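Long-range contacts in probable translation initiation factor eIF-2B subunit beta (Schizosaccharomyces pombe, PDB 5B04), which acts as a component of the eIF2B complex, which catalyses the exchange of GDP for GTP on the gamma subunit of initiation factor eIF2: residues Ile23-Pro34 with Thr70-Cys81; Phe35-Arg46 with Val186-Asn194. One frame throughout, in Å; residues are numbered along the deposited sequence.

Interaction 1 of 2, residues Ile23-Pro34 with Thr70-Cys81; sequences IADLKSRKVQGP and TLVKAQPTEFSC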
loop_
_atom_site.group_PDB
_atom_site.type_symbol
_atom_site.label_atom_id
_atom_site.label_comp_id
_atom_site.label_asym_id
_atom_site.label_seq_id
_atom_site.Cartn_x
_atom_site.Cartn_y
_atom_site.Cartn_z
ATOM N N ILE C 23 15.540 -38.964 20.599
ATOM C CA ILE C 23 16.249 -37.923 21.336
ATOM C C ILE C 23 17.621 -37.682 20.716
ATOM O O ILE C 23 18.038 -36.539 20.536
ATOM C CB ILE C 23 16.409 -38.287 22.828
ATOM C CG1 ILE C 23 15.048 -38.303 23.526
ATOM C CG2 ILE C 23 17.322 -37.300 23.530
ATOM C CD1 ILE C 23 15.120 -38.615 25.005
ATOM N N ALA C 24 18.307 -38.767 20.372
ATOM C CA ALA C 24 19.622 -38.681 19.748
ATOM C C ALA C 24 19.553 -37.970 18.400
ATOM O O ALA C 24 20.355 -37.081 18.114
ATOM C CB ALA C 24 20.218 -40.069 19.583
ATOM N N ASP C 25 18.587 -38.363 17.577
ATOM C CA ASP C 25 18.439 -37.789 16.244
ATOM C C ASP C 25 17.870 -36.369 16.285
ATOM O O ASP C 25 18.023 -35.608 15.331
ATOM C CB ASP C 25 17.555 -38.689 15.377
ATOM C CG ASP C 25 18.285 -39.921 14.881
ATOM O OD1 ASP C 25 19.491 -39.814 14.571
ATOM O OD2 ASP C 25 17.653 -40.995 14.795
ATOM N N LEU C 26 17.215 -36.017 17.389
ATOM C CA LEU C 26 16.692 -34.664 17.564
ATOM C C LEU C 26 17.801 -33.692 17.949
ATOM O O LEU C 26 17.823 -32.548 17.495
ATOM C CB LEU C 26 15.588 -34.638 18.624
ATOM C CG LEU C 26 14.166 -34.967 18.164
ATOM C CD1 LEU C 26 13.206 -34.947 19.343
ATOM C CD2 LEU C 26 13.712 -33.995 17.086
ATOM N N LYS C 27 18.719 -34.155 18.792
ATOM C CA LYS C 27 19.834 -33.331 19.244
ATOM C C LYS C 27 20.848 -33.119 18.124
ATOM O O LYS C 27 21.359 -32.014 17.938
ATOM C CB LYS C 27 20.510 -33.970 20.459
ATOM C CG LYS C 27 19.628 -34.036 21.697
ATOM C CD LYS C 27 20.027 -35.194 22.601
ATOM C CE LYS C 27 20.912 -34.746 23.747
ATOM N NZ LYS C 27 20.213 -33.794 24.656
ATOM N N SER C 28 21.128 -34.181 17.375
ATOM C CA SER C 28 22.064 -34.111 16.257
ATOM C C SER C 28 21.424 -33.442 15.046
ATOM O O SER C 28 22.105 -33.130 14.067
ATOM C CB SER C 28 22.555 -35.509 15.881
ATOM O OG SER C 28 21.510 -36.280 15.313
ATOM N N ARG C 29 20.111 -33.237 15.127
ATOM C CA ARG C 29 19.333 -32.584 14.076
ATOM C C ARG C 29 19.407 -33.324 12.743
ATOM O O ARG C 29 19.587 -32.712 11.691
ATOM C CB ARG C 29 19.784 -31.133 13.903
ATOM C CG ARG C 29 19.330 -30.220 15.030
ATOM C CD ARG C 29 19.799 -28.794 14.816
ATOM N NE ARG C 29 19.481 -28.307 13.477
ATOM C CZ ARG C 29 18.305 -27.799 13.123
ATOM N NH1 ARG C 29 17.321 -27.716 14.008
ATOM N NH2 ARG C 29 18.111 -27.379 11.880
ATOM N N LYS C 30 19.265 -34.644 12.802
ATOM C CA LYS C 30 19.141 -35.459 11.601
ATOM C C LYS C 30 17.673 -35.519 11.199
ATOM O O LYS C 30 17.334 -35.430 10.019
ATOM C CB LYS C 30 19.704 -36.861 11.833
ATOM C CG LYS C 30 19.327 -37.875 10.768
ATOM C CD LYS C 30 19.861 -39.251 11.128
ATOM C CE LYS C 30 19.223 -40.337 10.284
ATOM N NZ LYS C 30 19.653 -41.690 10.730
ATOM N N VAL C 31 16.803 -35.673 12.194
ATOM C CA VAL C 31 15.375 -35.485 11.985
ATOM C C VAL C 31 15.022 -34.051 12.385
ATOM O O VAL C 31 14.903 -33.721 13.566
ATOM C CB VAL C 31 14.521 -36.516 12.774
ATOM C CG1 VAL C 31 14.990 -36.646 14.215
ATOM C CG2 VAL C 31 13.041 -36.157 12.706
ATOM N N GLN C 32 14.890 -33.190 11.384
ATOM C CA GLN C 32 14.631 -31.778 11.627
ATOM C C GLN C 32 13.475 -31.284 10.771
ATOM O O GLN C 32 13.068 -31.946 9.818
ATOM C CB GLN C 32 15.885 -30.949 11.347
ATOM C CG GLN C 32 16.332 -30.985 9.896
ATOM C CD GLN C 32 17.421 -29.975 9.600
ATOM O OE1 GLN C 32 18.378 -29.835 10.361
ATOM N NE2 GLN C 32 17.279 -29.260 8.489
ATOM N N GLY C 33 12.953 -30.112 11.114
ATOM C CA GLY C 33 11.825 -29.550 10.397
ATOM C C GLY C 33 10.512 -29.974 11.021
ATOM O O GLY C 33 10.395 -31.091 11.523
ATOM N N PRO C 34 9.512 -29.080 10.987
ATOM C CA PRO C 34 8.197 -29.277 11.609
ATOM C C PRO C 34 7.531 -30.601 11.239
ATOM O O PRO C 34 7.108 -31.336 12.130
ATOM C CB PRO C 34 7.381 -28.100 11.069
ATOM C CG PRO C 34 8.392 -27.048 10.793
ATOM C CD PRO C 34 9.613 -27.774 10.314
ATOM N N THR C 70 11.165 -35.074 27.786
ATOM C CA THR C 70 12.550 -35.242 27.355
ATOM C C THR C 70 12.690 -35.107 25.843
ATOM O O THR C 70 13.737 -34.693 25.345
ATOM C CB THR C 70 13.120 -36.602 27.794
ATOM O OG1 THR C 70 12.300 -37.659 27.280
ATOM C CG2 THR C 70 13.164 -36.688 29.308
ATOM N N LEU C 71 11.635 -35.461 25.115
ATOM C CA LEU C 71 11.616 -35.265 23.671
ATOM C C LEU C 71 11.600 -33.778 23.340
ATOM O O LEU C 71 12.178 -33.345 22.344
ATOM C CB LEU C 71 10.408 -35.958 23.040
ATOM C CG LEU C 71 10.564 -37.444 22.726
ATOM C CD1 LEU C 71 9.385 -37.933 21.907
ATOM C CD2 LEU C 71 11.866 -37.696 21.989
ATOM N N VAL C 72 10.931 -33.004 24.188
ATOM C CA VAL C 72 10.864 -31.557 24.024
ATOM C C VAL C 72 12.232 -30.916 24.235
ATOM O O VAL C 72 12.677 -30.105 23.424
ATOM C CB VAL C 72 9.848 -30.927 25.002
ATOM C CG1 VAL C 72 10.094 -29.432 25.151
ATOM C CG2 VAL C 72 8.425 -31.201 24.541
ATOM N N LYS C 73 12.901 -31.296 25.318
ATOM C CA LYS C 73 14.158 -30.661 25.700
ATOM C C LYS C 73 15.342 -31.178 24.887
ATOM O O LYS C 73 16.457 -30.672 25.013
ATOM C CB LYS C 73 14.413 -30.864 27.194
ATOM C CG LYS C 73 13.165 -30.685 28.043
ATOM C CD LYS C 73 13.434 -29.904 29.313
ATOM C CE LYS C 73 12.184 -29.837 30.178
ATOM N NZ LYS C 73 11.725 -31.195 30.587
ATOM N N ALA C 74 15.099 -32.186 24.055
ATOM C CA ALA C 74 16.126 -32.683 23.146
ATOM C C ALA C 74 16.433 -31.624 22.096
ATOM O O ALA C 74 17.593 -31.338 21.800
ATOM C CB ALA C 74 15.683 -33.980 22.490
ATOM N N GLN C 75 15.373 -31.045 21.539
ATOM C CA GLN C 75 15.487 -29.951 20.585
ATOM C C GLN C 75 14.288 -29.023 20.754
ATOM O O GLN C 75 13.275 -29.177 20.071
ATOM C CB GLN C 75 15.568 -30.481 19.153
ATOM C CG GLN C 75 16.000 -29.442 18.138
ATOM C CD GLN C 75 17.333 -28.815 18.485
ATOM O OE1 GLN C 75 17.391 -27.703 19.010
ATOM N NE2 GLN C 75 18.417 -29.528 18.197
ATOM N N PRO C 76 14.406 -28.049 21.670
ATOM C CA PRO C 76 13.290 -27.233 22.165
ATOM C C PRO C 76 12.645 -26.309 21.132
ATOM O O PRO C 76 11.520 -25.862 21.357
ATOM C CB PRO C 76 13.939 -26.408 23.282
ATOM C CG PRO C 76 15.370 -26.322 22.898
ATOM C CD PRO C 76 15.691 -27.644 22.267
ATOM N N THR C 77 13.329 -26.026 20.028
ATOM C CA THR C 77 12.785 -25.107 19.031
ATOM C C THR C 77 12.067 -25.834 17.898
ATOM O O THR C 77 11.641 -25.213 16.925
ATOM C CB THR C 77 13.882 -24.209 18.435
ATOM O OG1 THR C 77 14.979 -25.017 17.991
ATOM C CG2 THR C 77 14.375 -23.219 19.478
ATOM N N GLU C 78 11.941 -27.151 18.025
ATOM C CA GLU C 78 11.113 -27.929 17.112
ATOM C C GLU C 78 9.763 -28.181 17.774
ATOM O O GLU C 78 9.456 -29.298 18.188
ATOM C CB GLU C 78 11.793 -29.248 16.738
ATOM C CG GLU C 78 13.109 -29.080 15.991
ATOM C CD GLU C 78 12.919 -28.832 14.504
ATOM O OE1 GLU C 78 13.930 -28.607 13.805
ATOM O OE2 GLU C 78 11.762 -28.868 14.034
ATOM N N PHE C 79 8.964 -27.121 17.861
ATOM C CA PHE C 79 7.733 -27.113 18.648
ATOM C C PHE C 79 6.688 -28.120 18.173
ATOM O O PHE C 79 5.755 -28.439 18.910
ATOM C CB PHE C 79 7.125 -25.710 18.641
ATOM C CG PHE C 79 8.088 -24.630 19.040
ATOM C CD1 PHE C 79 8.869 -23.993 18.090
ATOM C CD2 PHE C 79 8.215 -24.253 20.366
ATOM C CE1 PHE C 79 9.758 -23.000 18.454
ATOM C CE2 PHE C 79 9.101 -23.260 20.737
ATOM C CZ PHE C 79 9.874 -22.632 19.780
ATOM N N SER C 80 6.842 -28.610 16.948
ATOM C CA SER C 80 5.919 -29.598 16.400
ATOM C C SER C 80 5.933 -30.882 17.226
ATOM O O SER C 80 4.923 -31.578 17.322
ATOM C CB SER C 80 6.261 -29.900 14.940
ATOM O OG SER C 80 7.626 -30.252 14.798
ATOM N N CYS C 81 7.083 -31.185 17.822
ATOM C CA CYS C 81 7.216 -32.341 18.702
ATOM C C CYS C 81 6.283 -32.221 19.900
ATOM O O CYS C 81 5.443 -33.090 20.134
ATOM C CB CYS C 81 8.661 -32.491 19.184
ATOM S SG CYS C 81 8.939 -33.888 20.298
#

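Interaction 2 of 2, residues Phe35-Arg46 with Val186-Asn194; sequences FAVAVETALVMR and VIDELDKIN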
loop_
_atom_site.group_PDB
_atom_site.type_symbol
_atom_site.label_atom_id
_atom_site.label_comp_id
_atom_site.label_asym_id
_atom_site.label_seq_id
_atom_site.Cartn_x
_atom_site.Cartn_y
_atom_site.Cartn_z
ATOM N N PHE C 35 7.450 -30.902 9.947
ATOM C CA PHE C 35 6.729 -32.084 9.485
ATOM C C PHE C 35 7.423 -33.385 9.880
ATOM O O PHE C 35 6.787 -34.297 10.409
ATOM C CB PHE C 35 6.543 -32.037 7.969
ATOM C CG PHE C 35 5.603 -33.084 7.444
ATOM C CD1 PHE C 35 4.233 -32.906 7.533
ATOM C CD2 PHE C 35 6.088 -34.245 6.865
ATOM C CE1 PHE C 35 3.362 -33.867 7.055
ATOM C CE2 PHE C 35 5.221 -35.210 6.384
ATOM C CZ PHE C 35 3.857 -35.019 6.480
ATOM N N ALA C 36 8.723 -33.469 9.615
ATOM C CA ALA C 36 9.492 -34.670 9.927
ATOM C C ALA C 36 9.473 -34.963 11.424
ATOM O O ALA C 36 9.260 -36.101 11.839
ATOM C CB ALA C 36 10.923 -34.524 9.434
ATOM N N VAL C 37 9.693 -33.925 12.224
ATOM C CA VAL C 37 9.678 -34.054 13.676
ATOM C C VAL C 37 8.308 -34.512 14.174
ATOM O O VAL C 37 8.214 -35.388 15.034
ATOM C CB VAL C 37 10.063 -32.724 14.359
ATOM C CG1 VAL C 37 9.719 -32.756 15.834
ATOM C CG2 VAL C 37 11.544 -32.436 14.166
ATOM N N ALA C 38 7.253 -33.926 13.616
ATOM C CA ALA C 38 5.887 -34.257 14.013
ATOM C C ALA C 38 5.566 -35.730 13.773
ATOM O O ALA C 38 5.033 -36.408 14.652
ATOM C CB ALA C 38 4.893 -33.376 13.272
ATOM N N VAL C 39 5.895 -36.217 12.581
ATOM C CA VAL C 39 5.617 -37.601 12.215
ATOM C C VAL C 39 6.390 -38.582 13.090
ATOM O O VAL C 39 5.807 -39.496 13.673
ATOM C CB VAL C 39 5.957 -37.871 10.736
ATOM C CG1 VAL C 39 5.793 -39.348 10.415
ATOM C CG2 VAL C 39 5.080 -37.022 9.829
ATOM N N GLU C 40 7.701 -38.381 13.185
ATOM C CA GLU C 40 8.565 -39.265 13.964
ATOM C C GLU C 40 8.185 -39.289 15.441
ATOM O O GLU C 40 8.253 -40.335 16.086
ATOM C CB GLU C 40 10.030 -38.853 13.809
ATOM C CG GLU C 40 10.670 -39.328 12.514
ATOM C CD GLU C 40 10.797 -40.838 12.451
ATOM O OE1 GLU C 40 11.303 -41.435 13.424
ATOM O OE2 GLU C 40 10.386 -41.429 11.429
ATOM N N THR C 41 7.787 -38.138 15.972
ATOM C CA THR C 41 7.339 -38.054 17.358
ATOM C C THR C 41 6.082 -38.894 17.563
ATOM O O THR C 41 5.985 -39.657 18.525
ATOM C CB THR C 41 7.058 -36.597 17.777
ATOM O OG1 THR C 41 8.293 -35.872 17.846
ATOM C CG2 THR C 41 6.378 -36.548 19.136
ATOM N N ALA C 42 5.132 -38.758 16.645
ATOM C CA ALA C 42 3.876 -39.497 16.719
ATOM C C ALA C 42 4.107 -41.001 16.610
ATOM O O ALA C 42 3.453 -41.788 17.294
ATOM C CB ALA C 42 2.924 -39.028 15.632
ATOM N N LEU C 43 5.040 -41.394 15.749
ATOM C CA LEU C 43 5.377 -42.803 15.568
ATOM C C LEU C 43 6.023 -43.388 16.819
ATOM O O LEU C 43 5.677 -44.488 17.249
ATOM C CB LEU C 43 6.310 -42.985 14.370
ATOM C CG LEU C 43 5.701 -42.766 12.984
ATOM C CD1 LEU C 43 6.775 -42.851 11.912
ATOM C CD2 LEU C 43 4.601 -43.780 12.724
ATOM N N VAL C 44 6.968 -42.648 17.392
ATOM C CA VAL C 44 7.639 -43.070 18.616
ATOM C C VAL C 44 6.632 -43.207 19.752
ATOM O O VAL C 44 6.667 -44.176 20.511
ATOM C CB VAL C 44 8.756 -42.084 19.016
ATOM C CG1 VAL C 44 9.181 -42.298 20.461
ATOM C CG2 VAL C 44 9.947 -42.227 18.079
ATOM N N MET C 45 5.722 -42.243 19.851
ATOM C CA MET C 45 4.674 -42.282 20.863
ATOM C C MET C 45 3.767 -43.492 20.688
ATOM O O MET C 45 3.224 -44.013 21.659
ATOM C CB MET C 45 3.840 -41.001 20.825
ATOM C CG MET C 45 4.525 -39.781 21.420
ATOM S SD MET C 45 5.126 -40.051 23.098
ATOM C CE MET C 45 6.868 -40.331 22.792
ATOM N N ARG C 46 3.608 -43.937 19.446
ATOM C CA ARG C 46 2.753 -45.079 19.161
ATOM C C ARG C 46 3.345 -46.364 19.730
ATOM O O ARG C 46 2.628 -47.170 20.321
ATOM C CB ARG C 46 2.526 -45.223 17.657
ATOM C CG ARG C 46 1.461 -46.243 17.293
ATOM C CD ARG C 46 1.301 -46.348 15.790
ATOM N NE ARG C 46 2.557 -46.708 15.142
ATOM C CZ ARG C 46 2.741 -46.724 13.826
ATOM N NH1 ARG C 46 1.748 -46.396 13.012
ATOM N NH2 ARG C 46 3.921 -47.065 13.325
ATOM N N VAL C 186 -4.011 -38.961 13.739
ATOM C CA VAL C 186 -3.169 -37.762 13.709
ATOM C C VAL C 186 -2.069 -37.839 12.648
ATOM O O VAL C 186 -1.860 -36.888 11.892
ATOM C CB VAL C 186 -2.520 -37.503 15.086
ATOM C CG1 VAL C 186 -1.419 -36.456 14.976
ATOM C CG2 VAL C 186 -3.573 -37.071 16.095
ATOM N N ILE C 187 -1.380 -38.976 12.590
ATOM C CA ILE C 187 -0.352 -39.202 11.578
ATOM C C ILE C 187 -0.944 -39.074 10.176
ATOM O O ILE C 187 -0.315 -38.522 9.273
ATOM C CB ILE C 187 0.307 -40.587 11.735
ATOM C CG1 ILE C 187 0.868 -40.753 13.148
ATOM C CG2 ILE C 187 1.409 -40.780 10.704
ATOM C CD1 ILE C 187 1.415 -42.134 13.432
ATOM N N ASP C 188 -2.163 -39.578 10.003
ATOM C CA ASP C 188 -2.867 -39.438 8.733
ATOM C C ASP C 188 -3.225 -37.978 8.475
ATOM O O ASP C 188 -2.966 -37.462 7.392
ATOM C CB ASP C 188 -4.134 -40.298 8.711
ATOM C CG ASP C 188 -3.834 -41.783 8.703
ATOM O OD1 ASP C 188 -2.754 -42.174 8.214
ATOM O OD2 ASP C 188 -4.682 -42.560 9.191
ATOM N N GLU C 189 -3.807 -37.312 9.473
ATOM C CA GLU C 189 -4.236 -35.920 9.312
ATOM C C GLU C 189 -3.059 -35.009 8.970
ATOM O O GLU C 189 -3.243 -33.938 8.395
ATOM C CB GLU C 189 -4.940 -35.409 10.575
ATOM C CG GLU C 189 -5.667 -36.484 11.357
ATOM C CD GLU C 189 -6.841 -35.971 12.161
ATOM O OE1 GLU C 189 -7.598 -35.123 11.644
ATOM O OE2 GLU C 189 -7.003 -36.415 13.317
ATOM N N LEU C 190 -1.853 -35.440 9.326
ATOM C CA LEU C 190 -0.643 -34.719 8.950
ATOM C C LEU C 190 -0.347 -34.892 7.465
ATOM O O LEU C 190 0.244 -34.019 6.837
ATOM C CB LEU C 190 0.551 -35.194 9.779
ATOM C CG LEU C 190 0.635 -34.713 11.229
ATOM C CD1 LEU C 190 1.804 -35.376 11.938
ATOM C CD2 LEU C 190 0.766 -33.200 11.280
ATOM N N ASP C 191 -0.763 -36.024 6.907
ATOM C CA ASP C 191 -0.501 -36.326 5.503
ATOM C C ASP C 191 -1.483 -35.632 4.562
ATOM O O ASP C 191 -1.342 -35.713 3.343
ATOM C CB ASP C 191 -0.542 -37.840 5.268
ATOM C CG ASP C 191 0.824 -38.487 5.393
ATOM O OD1 ASP C 191 1.808 -37.902 4.893
ATOM O OD2 ASP C 191 0.913 -39.581 5.988
ATOM N N LYS C 192 -2.475 -34.947 5.126
ATOM C CA LYS C 192 -3.496 -34.294 4.312
ATOM C C LYS C 192 -3.417 -32.772 4.361
ATOM O O LYS C 192 -4.279 -32.093 3.804
ATOM C CB LYS C 192 -4.897 -34.731 4.752
ATOM C CG LYS C 192 -4.956 -36.069 5.460
ATOM C CD LYS C 192 -5.639 -37.124 4.608
ATOM C CE LYS C 192 -5.851 -38.408 5.394
ATOM N NZ LYS C 192 -6.341 -39.518 4.531
ATOM N N ILE C 193 -2.395 -32.236 5.023
ATOM C CA ILE C 193 -2.300 -30.791 5.224
ATOM C C ILE C 193 -2.241 -30.022 3.903
ATOM O O ILE C 193 -3.017 -29.091 3.695
ATOM C CB ILE C 193 -1.076 -30.408 6.093
ATOM C CG1 ILE C 193 0.188 -31.131 5.618
ATOM C CG2 ILE C 193 -1.342 -30.728 7.555
ATOM C CD1 ILE C 193 1.455 -30.650 6.293
ATOM N N ASN C 194 -1.340 -30.419 3.011
ATOM C CA ASN C 194 -1.197 -29.754 1.721
ATOM C C ASN C 194 -2.455 -29.868 0.872
ATOM O O ASN C 194 -2.852 -28.914 0.205
ATOM C CB ASN C 194 -0.008 -30.330 0.951
ATOM C CG ASN C 194 1.325 -29.876 1.508
ATOM O OD1 ASN C 194 1.395 -29.302 2.594
ATOM N ND2 ASN C 194 2.394 -30.134 0.762
#

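Interaction 1 of 2, residues Ile23-Pro34 with Thr70-Cys81
I23 and L26, one helical turn apart, close on L71 and A74 of a neighbouring helix. The short segments 23-27 and 70-74 run 22° from parallel, axes 9.0 Å apart. I23 splits its β-branch over two partners: CG2, anti to the backbone N, rests on A74 CB at 3.8 Å, while CG1 lies 3.6 Å from L71 CD2. L26 points CB at the partner helix and meets the same alanine methyl; its side chain crosses that of L71 at about a right angle, CD1 lying 4.0 Å from L71 CD2. A74, being small, lets both close over it.

Both helices lie in the N-terminal helical part of this eIF2B-family subunit, and their C-terminal ends extend the contact. A Schellman motif ends helix 17-27, with R29 at positive phi as its C-prime residue. Q75 bends at chi2 (57°), and NE2 donates a hydrogen bond to L26 O, 3.2 Å, which lies close to the Q75 amide plane. The R29 aliphatic chain passes this amide, and NH1 forms a long salt bridge to E78 OE1, 3.5 Å.

E78 OE1 also accepts G33 N at 3.2 Å in a nearly straight bond, on the syn side but out of the carboxylate plane; the R29 guanidinium thus shares OE1 with a backbone N-H of better geometry. G33, N-cap of helix 34-51, has backbone angles that suit only glycine. At the next residue P34 O accepts from S80 OG at 2.9 Å, on a lone pair. K27 lays CG against A74 O, while NZ bonds N300 O and N303 OD1 of the epsilon subunit.

Interaction 2 of 2, residues Phe35-Arg46 with Val186-Asn194
This is an antiparallel helix-helix packing contact in the N-terminal helical region of an eIF2B alpha/beta/delta-family subunit, where A38 and A42 on helix 34-51 receive L190 and I187 from the C-terminal end of helix 176-190. The short segments cross at -163° with axes 10.0 Å apart, and the side-chain contacts are mainly apolar. Alanine suits both places on helix 34-51, because its methyl group lets the larger aliphatic side chains of the partner come close to the helix surface.

I187 packs near the C-terminal end of segment 35-46. Its CG1 stands beside the backbone N (chi1 -55°) and carries the chain toward A42, whose CB it meets at 3.7 Å. CD1 continues past the alanine to L43 CD2, also 3.7 Å away, the two side chains crossing at about a right angle. R46 extends over this end with L43 CD2 against one face of its guanidinium, and its NH1 makes a weak hydrogen bond to Q184.

One turn after I187, L190 brings CD1 up to both A38 and V39, 3.9 Å from A38 CB and 4.2 Å from V39 CG2.

At the N-terminal end of the helix, F35 is the large, flat residue that spans the turn from L190 to I193, which joins helix 176-190 to helix 193-197. With CG anti to the backbone N (chi1 -170°), its ring swings across to this turn and presents its edge to L190 O and D191 OD1, while V39 CG2 covers part of one face. Y320 also packs on F35, L190 and I193. Obliquely to the ring, the tip of I193 comes in, CD1 lying 3.8 Å from F35 CD1.

How the interactions relate
The centres of interactions 1 and 2 lie about 14 Å apart, and helix 34-51 joins them. Along the chain their segments alternate: 23-34, 35-46, 70-81, 186-194. Segment 23-34 leads directly into 35-46, so the loop and N-cap of interaction 1 start the helix used in interaction 2. This helix has two differently occupied sides: V37 packs on S80 and C81 of interaction 1, T41 on C81, with V37 also meeting E78, while other residues meet helix 176-190. Helix 34-51 thus sits between contacts, tying helices 17-27, 57-74 and 79-102 to helix 176-190, whose chain then runs on toward the first strand, 210-214, of the mixed sheet.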